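Local coordinates for hypothetical protein (Bacteroides uniformis ATCC 8492, PDB 4QRL) that is of unknown function but has a lipocalin-like beta-barrel fold, consistent with binding a small ligand inside the barrel, at residues 101-106 with 110-115. Numbering follows the deposited sequence.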
ATOM      1  N   SER A 101      -5.260   9.433   8.983  1.00 24.37           N
ATOM      2  CA  SER A 101      -4.116   8.580   9.275  1.00 23.47           C
ATOM      3  C   SER A 101      -4.406   7.087   9.035  1.00 24.72           C
ATOM      4  O   SER A 101      -5.470   6.601   9.390  1.00 24.60           O
ATOM      5  CB  SER A 101      -3.686   8.777  10.725  1.00 29.21           C
ATOM      6  OG  SER A 101      -2.722   7.808  11.099  1.00 41.91           O
ATOM      7  N   LEU A 102      -3.443   6.376   8.472  1.00 22.52           N
ATOM      8  CA  LEU A 102      -3.534   4.939   8.205  1.00 22.90           C
ATOM      9  C   LEU A 102      -2.180   4.286   8.515  1.00 25.06           C
ATOM     10  O   LEU A 102      -1.148   4.777   8.066  1.00 24.16           O
ATOM     11  CB  LEU A 102      -3.984   4.622   6.760  1.00 21.28           C
ATOM     12  CG  LEU A 102      -4.018   3.122   6.338  1.00 22.24           C
ATOM     13  CD1 LEU A 102      -5.062   2.310   7.151  1.00 21.51           C
ATOM     14  CD2 LEU A 102      -4.313   2.969   4.872  1.00 21.87           C
ATOM     15  N   ARG A 103      -2.199   3.210   9.304  1.00 22.30           N
ATOM     16  CA  ARG A 103      -0.997   2.487   9.683  0.65 23.28           C
ATOM     17  C   ARG A 103      -1.249   0.999   9.461  1.00 26.88           C
ATOM     18  O   ARG A 103      -2.151   0.407  10.092  1.00 26.96           O
ATOM     19  CB  ARG A 103      -0.629   2.811  11.146  0.65 26.78           C
ATOM     20  CG  ARG A 103       0.751   2.364  11.587  0.65 34.91           C
ATOM     21  CD  ARG A 103       0.861   2.548  13.086  0.65 36.09           C
ATOM     22  NE  ARG A 103       2.174   2.180  13.593  0.65 36.85           N
ATOM     23  CZ  ARG A 103       3.170   3.039  13.786  0.65 44.87           C
ATOM     24  NH1 ARG A 103       3.009   4.327  13.508  0.65 37.28           N
ATOM     25  NH2 ARG A 103       4.335   2.616  14.253  0.65 19.92           N
ATOM     26  N   LEU A 104      -0.481   0.414   8.535  1.00 24.61           N
ATOM     27  CA  LEU A 104      -0.555  -0.984   8.151  1.00 24.50           C
ATOM     28  C   LEU A 104       0.685  -1.729   8.655  1.00 28.06           C
ATOM     29  O   LEU A 104       1.777  -1.171   8.657  1.00 29.48           O
ATOM     30  CB  LEU A 104      -0.685  -1.127   6.619  1.00 23.47           C
ATOM     31  CG  LEU A 104      -1.928  -0.508   5.961  1.00 25.99           C
ATOM     32  CD1 LEU A 104      -1.927  -0.768   4.460  1.00 25.70           C
ATOM     33  CD2 LEU A 104      -3.235  -1.001   6.615  1.00 26.86           C
ATOM     34  N   GLU A 105       0.503  -2.965   9.112  1.00 24.00           N
ATOM     35  CA  GLU A 105       1.607  -3.771   9.620  1.00 23.70           C
ATOM     36  C   GLU A 105       1.596  -5.139   8.980  1.00 26.91           C
ATOM     37  O   GLU A 105       0.557  -5.771   8.900  1.00 26.82           O
ATOM     38  CB  GLU A 105       1.520  -3.859  11.144  1.00 25.69           C
ATOM     39  CG  GLU A 105       2.672  -4.589  11.827  1.00 35.53           C
ATOM     40  CD  GLU A 105       2.490  -6.085  11.932  1.00 35.66           C
ATOM     41  OE1 GLU A 105       1.340  -6.545  12.124  1.00 37.73           O
ATOM     42  OE2 GLU A 105       3.499  -6.801  11.773  1.00 30.50           O
ATOM     43  N   TYR A 106       2.785  -5.622   8.574  1.00 26.62           N
ATOM     44  CA  TYR A 106       2.998  -6.956   8.041  1.00 27.26           C
ATOM     45  C   TYR A 106       4.397  -7.439   8.447  1.00 31.03           C
ATOM     46  O   TYR A 106       5.398  -6.819   8.065  1.00 29.78           O
ATOM     47  CB  TYR A 106       2.820  -7.016   6.525  1.00 29.07           C
ATOM     48  CG  TYR A 106       3.110  -8.406   5.984  1.00 32.44           C
ATOM     49  CD1 TYR A 106       2.211  -9.450   6.169  1.00 35.08           C
ATOM     50  CD2 TYR A 106       4.315  -8.689   5.343  1.00 33.61           C
ATOM     51  CE1 TYR A 106       2.495 -10.738   5.727  1.00 36.37           C
ATOM     52  CE2 TYR A 106       4.611  -9.975   4.898  1.00 35.42           C
ATOM     53  CZ  TYR A 106       3.695 -10.996   5.088  1.00 43.91           C
ATOM     54  OH  TYR A 106       3.971 -12.269   4.649  1.00 45.42           O
ATOM     55  N   LYS A 110       5.962  -1.577   9.376  1.00 26.98           N
ATOM     56  CA  LYS A 110       4.815  -0.699   9.304  1.00 24.78           C
ATOM     57  C   LYS A 110       4.909   0.201   8.077  1.00 26.61           C
ATOM     58  O   LYS A 110       5.978   0.723   7.774  1.00 26.79           O
ATOM     59  CB  LYS A 110       4.662   0.170  10.563  1.00 27.67           C
ATOM     60  CG  LYS A 110       5.177  -0.378  11.906  1.00 45.29           C
ATOM     61  CD  LYS A 110       4.414  -1.542  12.471  1.00 51.84           C
ATOM     62  CE  LYS A 110       4.941  -1.984  13.824  1.00 66.63           C
ATOM     63  NZ  LYS A 110       6.407  -2.272  13.825  1.00 80.70           N
ATOM     64  N   SER A 111       3.770   0.379   7.397  1.00 22.58           N
ATOM     65  CA  SER A 111       3.535   1.275   6.259  1.00 22.00           C
ATOM     66  C   SER A 111       2.700   2.438   6.835  1.00 24.84           C
ATOM     67  O   SER A 111       1.563   2.218   7.261  1.00 25.64           O
ATOM     68  CB  SER A 111       2.786   0.523   5.159  1.00 26.77           C
ATOM     69  OG  SER A 111       3.578  -0.508   4.596  1.00 34.57           O
ATOM     70  N   ILE A 112       3.278   3.636   6.908  1.00 20.34           N
ATOM     71  CA  ILE A 112       2.621   4.814   7.509  1.00 21.18           C
ATOM     72  C   ILE A 112       2.061   5.724   6.422  1.00 21.48           C
ATOM     73  O   ILE A 112       2.829   6.182   5.579  1.00 21.24           O
ATOM     74  CB  ILE A 112       3.626   5.610   8.392  1.00 26.39           C
ATOM     75  CG1 ILE A 112       4.539   4.732   9.318  1.00 31.19           C
ATOM     76  CG2 ILE A 112       2.940   6.813   9.070  1.00 26.49           C
ATOM     77  CD1 ILE A 112       3.908   3.914  10.305  1.00 40.34           C
ATOM     78  N   PHE A 113       0.763   6.031   6.472  1.00 20.07           N
ATOM     79  CA  PHE A 113       0.112   6.871   5.428  1.00 19.86           C
ATOM     80  C   PHE A 113      -0.618   8.083   5.991  1.00 25.52           C
ATOM     81  O   PHE A 113      -1.110   8.048   7.117  1.00 24.90           O
ATOM     82  CB  PHE A 113      -0.969   6.072   4.635  1.00 20.50           C
ATOM     83  CG  PHE A 113      -0.543   4.765   4.030  1.00 20.40           C
ATOM     84  CD1 PHE A 113      -0.411   3.619   4.822  1.00 21.78           C
ATOM     85  CD2 PHE A 113      -0.356   4.648   2.662  1.00 19.96           C
ATOM     86  CE1 PHE A 113      -0.012   2.398   4.259  1.00 21.28           C
ATOM     87  CE2 PHE A 113       0.027   3.420   2.093  1.00 23.07           C
ATOM     88  CZ  PHE A 113       0.178   2.300   2.894  1.00 20.63           C
ATOM     89  N   ARG A 114      -0.760   9.126   5.142  1.00 23.00           N
ATOM     90  CA  ARG A 114      -1.597  10.282   5.441  1.00 24.10           C
ATOM     91  C   ARG A 114      -2.540  10.456   4.295  1.00 23.66           C
ATOM     92  O   ARG A 114      -2.174  10.184   3.155  1.00 22.94           O
ATOM     93  CB  ARG A 114      -0.793  11.574   5.696  1.00 25.83           C
ATOM     94  CG  ARG A 114      -0.038  12.133   4.445  1.00 38.34           C
ATOM     95  CD  ARG A 114       0.650  13.473   4.706  1.00 37.50           C
ATOM     96  NE  ARG A 114       1.787  13.675   3.798  1.00 34.06           N
ATOM     97  CZ  ARG A 114       2.875  14.380   4.102  1.00 48.11           C
ATOM     98  NH1 ARG A 114       2.978  14.979   5.281  1.00 34.45           N
ATOM     99  NH2 ARG A 114       3.869  14.487   3.228  1.00 30.07           N
ATOM    100  N   LYS A 115      -3.774  10.889   4.590  1.00 22.71           N
ATOM    101  CA  LYS A 115      -4.773  11.077   3.564  1.00 22.79           C
ATOM    102  C   LYS A 115      -4.272  12.140   2.568  1.00 25.84           C
ATOM    103  O   LYS A 115      -3.670  13.139   2.973  1.00 26.38           O
ATOM    104  CB  LYS A 115      -6.106  11.476   4.200  1.00 26.11           C
ATOM    105  CG  LYS A 115      -7.298  11.379   3.270  1.00 33.79           C
ATOM    106  CD  LYS A 115      -7.676   9.920   2.980  1.00 39.08           C
ATOM    107  CE  LYS A 115      -9.145   9.703   3.111  1.00 44.62           C
ATOM    108  NZ  LYS A 115      -9.579   9.396   4.498  1.00 40.66           N
TER
HETATM  109  O   HOH W   1      -0.291   7.509   9.968  1.00 42.98           O
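Leu102 and Phe113 form one of two hydrogen-bonded pairs in the antiparallel hairpin of strands 101-106 and 110-115, the last two strands of the lipocalin-like barrel. Phe113 N gives its proton to Leu102 O at 2.8 Å, and Leu102 N returns a longer bond, 3.2 Å, to Phe113 O, coming from above the carbonyl plane. In the second pair, Leu104 with Ser111, the bond from Leu104 N to Ser111 O is nearly straight, 176° at the hydrogen, and lies in the carbonyl plane; Ser111 N returns a bond to Leu104 O. Phe113 O also accepts from a water, which donates its other proton to Ser101 OG; that hydroxyl is bonded to Asp96 as well. The apolar bulk of Leu102, Leu104 and Phe113 suits the buried face, which small Ser111 shares, its CB beside Leu104 CB. Leu102 CD2 lies over one face of the Phe113 ring, Leu104 CD1 comes obliquely to within 3.7 Å of Phe113 CE1, and Phe113 also meets Tyr33 and Leu15. An alanine in place of Phe113 would leave both leucines without this ring and is likely to open a gap beside Tyr33 and Leu15. On the other face long chains suit the partly exposed surface: Glu105 CG packs on Lys110 CD, while Glu105 OE2 accepts from Gly108 N and Lys110 NZ bonds to Gly108 O. Arg103, extended from CG to NE, uses NE in a salt bridge with Glu95 OE1, and Ile112 CD1 sits 3.3 Å above its guanidinium plane, offset toward the rim and 3.4 Å from Arg103 NH1.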